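Local structure of transmembrane oligosaccharyl transferase (Archaeoglobus fulgidus, 3WAJ) at residues A[227-232]-A[292-297]; A[252-257]-A[285-290]. The protein is a membrane enzyme of the STT3/AglB family, joining an N-terminal domain of GT-C-type transmembrane helices to further C-terminal domains and carrying a bound zinc ion. One frame throughout, in Å; residues are numbered along the deposited sequence.

In the fold
Both contacts belong to the transmembrane part of the protein, the N-terminal STT3 region, and their centres lie about 12 Å apart. They share helix 278-303, whose residues 285-290 serve contact 2 and whose residues 292-297 serve contact 1. Along the chain, helix 221-234 is followed by helix 243-261 and then by helix 278-303. Contact 2 therefore pairs two successive helices, and both of its segments fall between those of contact 1 in sequence. Helix 221-234 and helix 243-261 also touch each other, through M229 against S247 and A250. Three consecutive helices thus pack pairwise into one cluster, a small example of how a polytopic membrane domain is assembled.

Contact 1 (A[227-232]-A[292-297]); sequences AFMFFA and AAFYQI
M229 crosses over one face of the F294 ring at a slant, and the interaction has three components that stem from the one methionine. The first is a CH-pi contact. M229 CB sits over the middle of the ring, 4.1 Å from the F294 centroid and just 5° off the ring normal. The second involves sulfur: M229 SD is 5.1 Å from the same centroid, 29° off the normal, which is an oblique approach. The third is plain apolar packing, and it depends on a bend at the end of the methionine. The chain is extended at chi2 but turns at chi3 (59°), which brings the terminal methyl back to the root of the phenylalanine, with M229 CE 3.5 Å from F294 CB and 3.6 Å from F294 CG.

The far end of the ring meets backbone. F294 CE1 is 3.9 Å from M229 O, while F294 CZ approaches F230 N at 3.9 Å, again obliquely. The aromatic group thus spans the gap between helices whose nearest CA atoms, those of M229 and F294, are 7.8 Å apart. F233 adds an edge-to-face ring contact with F294, and V320 of helix 315-332 touches it too. The whole is a Met-aromatic contact in a buried seam between helices 221-234 and 278-303 of the transmembrane domain.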
loop_
_atom_site.group_PDB
_atom_site.type_symbol
_atom_site.label_atom_id
_atom_site.label_comp_id
_atom_site.label_asym_id
_atom_site.label_seq_id
_atom_site.Cartn_x
_atom_site.Cartn_y
_atom_site.Cartn_z
ATOM N N ALA A 227 9.045 -29.456 6.704
ATOM C CA ALA A 227 10.239 -29.769 5.915
ATOM C C ALA A 227 11.440 -30.112 6.811
ATOM O O ALA A 227 12.266 -30.954 6.442
ATOM C CB ALA A 227 10.575 -28.640 4.942
ATOM N N PHE A 228 11.529 -29.476 7.983
ATOM C CA PHE A 228 12.584 -29.807 8.951
ATOM C C PHE A 228 12.496 -31.274 9.316
ATOM O O PHE A 228 13.515 -31.957 9.423
ATOM C CB PHE A 228 12.478 -28.995 10.256
ATOM C CG PHE A 228 12.613 -27.502 10.083
ATOM C CD1 PHE A 228 13.061 -26.946 8.891
ATOM C CD2 PHE A 228 12.297 -26.657 11.132
ATOM C CE1 PHE A 228 13.174 -25.561 8.741
ATOM C CE2 PHE A 228 12.410 -25.275 10.994
ATOM C CZ PHE A 228 12.852 -24.728 9.800
ATOM N N MET A 229 11.275 -31.752 9.531
ATOM C CA MET A 229 11.079 -33.132 9.941
ATOM C C MET A 229 11.308 -34.068 8.767
ATOM O O MET A 229 11.972 -35.096 8.909
ATOM C CB MET A 229 9.695 -33.333 10.558
ATOM C CG MET A 229 9.456 -32.428 11.752
ATOM S SD MET A 229 7.783 -32.546 12.393
ATOM C CE MET A 229 7.728 -34.294 12.798
ATOM N N PHE A 230 10.770 -33.699 7.611
ATOM C CA PHE A 230 10.974 -34.483 6.401
ATOM C C PHE A 230 12.461 -34.818 6.236
ATOM O O PHE A 230 12.841 -35.986 6.211
ATOM C CB PHE A 230 10.462 -33.722 5.180
ATOM C CG PHE A 230 10.667 -34.450 3.884
ATOM C CD1 PHE A 230 9.767 -35.422 3.472
ATOM C CD2 PHE A 230 11.761 -34.168 3.076
ATOM C CE1 PHE A 230 9.951 -36.106 2.264
ATOM C CE2 PHE A 230 11.956 -34.849 1.868
ATOM C CZ PHE A 230 11.050 -35.813 1.463
ATOM N N PHE A 231 13.300 -33.786 6.183
ATOM C CA PHE A 231 14.735 -33.964 5.957
ATOM C C PHE A 231 15.488 -34.642 7.110
ATOM O O PHE A 231 16.395 -35.430 6.862
ATOM C CB PHE A 231 15.395 -32.639 5.526
ATOM C CG PHE A 231 15.076 -32.246 4.101
ATOM C CD1 PHE A 231 15.488 -33.044 3.035
ATOM C CD2 PHE A 231 14.352 -31.092 3.823
ATOM C CE1 PHE A 231 15.180 -32.687 1.715
ATOM C CE2 PHE A 231 14.044 -30.733 2.505
ATOM C CZ PHE A 231 14.459 -31.527 1.456
ATOM N N ALA A 232 15.112 -34.353 8.355
ATOM C CA ALA A 232 15.683 -35.071 9.506
ATOM C C ALA A 232 15.393 -36.577 9.446
ATOM O O ALA A 232 16.106 -37.385 10.044
ATOM C CB ALA A 232 15.191 -34.487 10.818
ATOM N N ALA A 292 2.459 -36.301 14.155
ATOM C CA ALA A 292 2.124 -37.522 14.887
ATOM C C ALA A 292 2.426 -38.751 14.044
ATOM O O ALA A 292 2.809 -39.792 14.579
ATOM C CB ALA A 292 0.672 -37.513 15.319
ATOM N N ALA A 293 2.240 -38.640 12.729
ATOM C CA ALA A 293 2.567 -39.752 11.839
ATOM C C ALA A 293 4.072 -39.982 11.853
ATOM O O ALA A 293 4.537 -41.129 11.873
ATOM C CB ALA A 293 2.072 -39.492 10.443
ATOM N N PHE A 294 4.826 -38.884 11.843
ATOM C CA PHE A 294 6.279 -38.953 11.946
ATOM C C PHE A 294 6.718 -39.634 13.225
ATOM O O PHE A 294 7.626 -40.452 13.213
ATOM C CB PHE A 294 6.869 -37.555 11.922
ATOM C CG PHE A 294 7.186 -37.061 10.551
ATOM C CD1 PHE A 294 8.338 -37.481 9.899
ATOM C CD2 PHE A 294 6.342 -36.165 9.910
ATOM C CE1 PHE A 294 8.639 -37.012 8.621
ATOM C CE2 PHE A 294 6.640 -35.695 8.639
ATOM C CZ PHE A 294 7.787 -36.117 7.993
ATOM N N TYR A 295 6.087 -39.264 14.330
ATOM C CA TYR A 295 6.371 -39.872 15.616
ATOM C C TYR A 295 6.218 -41.383 15.522
ATOM O O TYR A 295 7.124 -42.138 15.899
ATOM C CB TYR A 295 5.404 -39.329 16.678
ATOM C CG TYR A 295 5.567 -39.964 18.046
ATOM C CD1 TYR A 295 6.768 -39.862 18.743
ATOM C CD2 TYR A 295 4.515 -40.641 18.651
ATOM C CE1 TYR A 295 6.917 -40.427 19.996
ATOM C CE2 TYR A 295 4.656 -41.205 19.912
ATOM C CZ TYR A 295 5.861 -41.097 20.572
ATOM O OH TYR A 295 6.006 -41.665 21.818
ATOM N N GLN A 296 5.063 -41.800 15.017
ATOM C CA GLN A 296 4.771 -43.204 14.785
ATOM C C GLN A 296 5.770 -43.880 13.826
ATOM O O GLN A 296 6.170 -45.029 14.039
ATOM C CB GLN A 296 3.347 -43.352 14.248
ATOM C CG GLN A 296 2.933 -44.790 14.069
ATOM C CD GLN A 296 3.102 -45.609 15.339
ATOM O OE1 GLN A 296 2.552 -45.276 16.390
ATOM N NE2 GLN A 296 3.870 -46.682 15.247
ATOM N N ILE A 297 6.175 -43.174 12.776
ATOM C CA ILE A 297 7.157 -43.727 11.854
ATOM C C ILE A 297 8.445 -44.053 12.617
ATOM O O ILE A 297 9.007 -45.162 12.479
ATOM C CB ILE A 297 7.405 -42.802 10.641
ATOM C CG1 ILE A 297 6.198 -42.846 9.701
ATOM C CG2 ILE A 297 8.642 -43.223 9.890
ATOM C CD1 ILE A 297 6.242 -41.823 8.581
#

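Contact 2 (A[252-257]-A[285-290])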
loop_
_atom_site.group_PDB
_atom_site.type_symbol
_atom_site.label_atom_id
_atom_site.label_comp_id
_atom_site.label_asym_id
_atom_site.label_seq_id
_atom_site.Cartn_x
_atom_site.Cartn_y
_atom_site.Cartn_z
ATOM N N VAL A 252 2.806 -30.902 19.804
ATOM C CA VAL A 252 2.354 -29.922 20.792
ATOM C C VAL A 252 2.264 -28.523 20.186
ATOM O O VAL A 252 1.226 -27.854 20.295
ATOM C CB VAL A 252 3.262 -29.909 22.053
ATOM C CG1 VAL A 252 2.834 -28.806 23.031
ATOM C CG2 VAL A 252 3.231 -31.268 22.745
ATOM N N THR A 253 3.349 -28.098 19.542
ATOM C CA THR A 253 3.434 -26.788 18.885
ATOM C C THR A 253 2.267 -26.531 17.911
ATOM O O THR A 253 1.543 -25.525 18.016
ATOM C CB THR A 253 4.762 -26.661 18.118
ATOM O OG1 THR A 253 5.861 -26.826 19.024
ATOM C CG2 THR A 253 4.874 -25.313 17.431
ATOM N N PHE A 254 2.090 -27.445 16.968
ATOM C CA PHE A 254 1.010 -27.322 15.999
ATOM C C PHE A 254 -0.356 -27.412 16.673
ATOM O O PHE A 254 -1.280 -26.709 16.280
ATOM C CB PHE A 254 1.171 -28.359 14.879
ATOM C CG PHE A 254 2.266 -28.020 13.909
ATOM C CD1 PHE A 254 2.350 -26.742 13.361
ATOM C CD2 PHE A 254 3.219 -28.967 13.549
ATOM C CE1 PHE A 254 3.358 -26.412 12.457
ATOM C CE2 PHE A 254 4.240 -28.646 12.646
ATOM C CZ PHE A 254 4.306 -27.367 12.098
ATOM N N ALA A 255 -0.479 -28.258 17.694
ATOM C CA ALA A 255 -1.724 -28.319 18.456
ATOM C C ALA A 255 -2.033 -26.967 19.108
ATOM O O ALA A 255 -3.155 -26.453 19.002
ATOM C CB ALA A 255 -1.675 -29.431 19.505
ATOM N N VAL A 256 -1.036 -26.389 19.771
ATOM C CA VAL A 256 -1.239 -25.122 20.457
ATOM C C VAL A 256 -1.577 -24.012 19.465
ATOM O O VAL A 256 -2.509 -23.248 19.692
ATOM C CB VAL A 256 -0.031 -24.746 21.344
ATOM C CG1 VAL A 256 -0.132 -23.300 21.830
ATOM C CG2 VAL A 256 0.071 -25.706 22.533
ATOM N N SER A 257 -0.840 -23.942 18.359
ATOM C CA SER A 257 -1.063 -22.894 17.360
ATOM C C SER A 257 -2.495 -22.928 16.856
ATOM O O SER A 257 -3.110 -21.881 16.642
ATOM C CB SER A 257 -0.096 -23.041 16.181
ATOM O OG SER A 257 -0.365 -24.217 15.439
ATOM N N LEU A 285 -3.962 -27.940 12.246
ATOM C CA LEU A 285 -4.396 -29.241 12.771
ATOM C C LEU A 285 -3.795 -30.381 11.960
ATOM O O LEU A 285 -3.319 -31.365 12.519
ATOM C CB LEU A 285 -5.921 -29.373 12.773
ATOM C CG LEU A 285 -6.724 -28.638 13.838
ATOM C CD1 LEU A 285 -8.208 -28.611 13.440
ATOM C CD2 LEU A 285 -6.542 -29.277 15.210
ATOM N N GLY A 286 -3.823 -30.250 10.639
ATOM C CA GLY A 286 -3.237 -31.258 9.775
ATOM C C GLY A 286 -1.766 -31.443 10.097
ATOM O O GLY A 286 -1.295 -32.574 10.225
ATOM N N SER A 287 -1.051 -30.329 10.245
ATOM C CA SER A 287 0.373 -30.365 10.573
ATOM C C SER A 287 0.621 -31.134 11.865
ATOM O O SER A 287 1.629 -31.825 12.006
ATOM C CB SER A 287 0.935 -28.943 10.694
ATOM O OG SER A 287 0.991 -28.325 9.427
ATOM N N ALA A 288 -0.315 -31.014 12.801
ATOM C CA ALA A 288 -0.196 -31.691 14.084
ATOM C C ALA A 288 -0.311 -33.193 13.858
ATOM O O ALA A 288 0.386 -33.989 14.484
ATOM C CB ALA A 288 -1.264 -31.210 15.030
ATOM N N VAL A 289 -1.201 -33.562 12.949
ATOM C CA VAL A 289 -1.394 -34.950 12.586
ATOM C C VAL A 289 -0.168 -35.524 11.875
ATOM O O VAL A 289 0.288 -36.610 12.239
ATOM C CB VAL A 289 -2.643 -35.107 11.738
ATOM C CG1 VAL A 289 -2.786 -36.552 11.282
ATOM C CG2 VAL A 289 -3.849 -34.663 12.537
ATOM N N ILE A 290 0.351 -34.800 10.875
ATOM C CA ILE A 290 1.584 -35.188 10.169
ATOM C C ILE A 290 2.723 -35.476 11.155
ATOM O O ILE A 290 3.407 -36.502 11.070
ATOM C CB ILE A 290 2.112 -34.073 9.240
ATOM C CG1 ILE A 290 1.003 -33.460 8.393
ATOM C CG2 ILE A 290 3.270 -34.592 8.394
ATOM C CD1 ILE A 290 0.560 -34.305 7.279
#
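This is an antiparallel helix-helix contact within the transmembrane bundle, where helix 243-261 packs against the next helix in the chain, 278-303, and F254 meets S287 and A288. The two short segments run at 164° to one another, and their axes approach to 7.9 Å. The small side chains of S287 and A288 are consistent with this close approach. The helices come nearest at F254 and A288, whose CA atoms are 4.9 Å apart.

The aromatic ring carries the first part of the contact. S287 places its CB above the centre of the F254 ring, 3.5 Å from the centroid and 9° off the normal, a short CH-pi contact made by the methylene of a polar residue. The hydroxyl of that serine is occupied within its own helix, where S287 OG is hydrogen-bonded to V283 O. F254 also reaches the serine backbone, its CD2 lying 3.6 Å from S287 O. With CG of F254 anti to the carbonyl carbon (chi1 -74°), one ring face is put under S287 CB, whereas F254 CB meets the alanine because of where the backbone holds it.

That alanine supplies the second part. F254 CB and A288 CB are 3.8 Å apart, and A288 CB also comes to 4.1 Å from A255 N, fitting its methyl against the turn of the opposing helix.

Helix 221-234 packs against the same two residues: F254 touches A222 and I225, and S287 touches A222 and L226. Within helix 243-261, the carbonyl of F254 receives a side-chain hydrogen bond from one turn further on, with S257 OG 2.8 Å from F254 O.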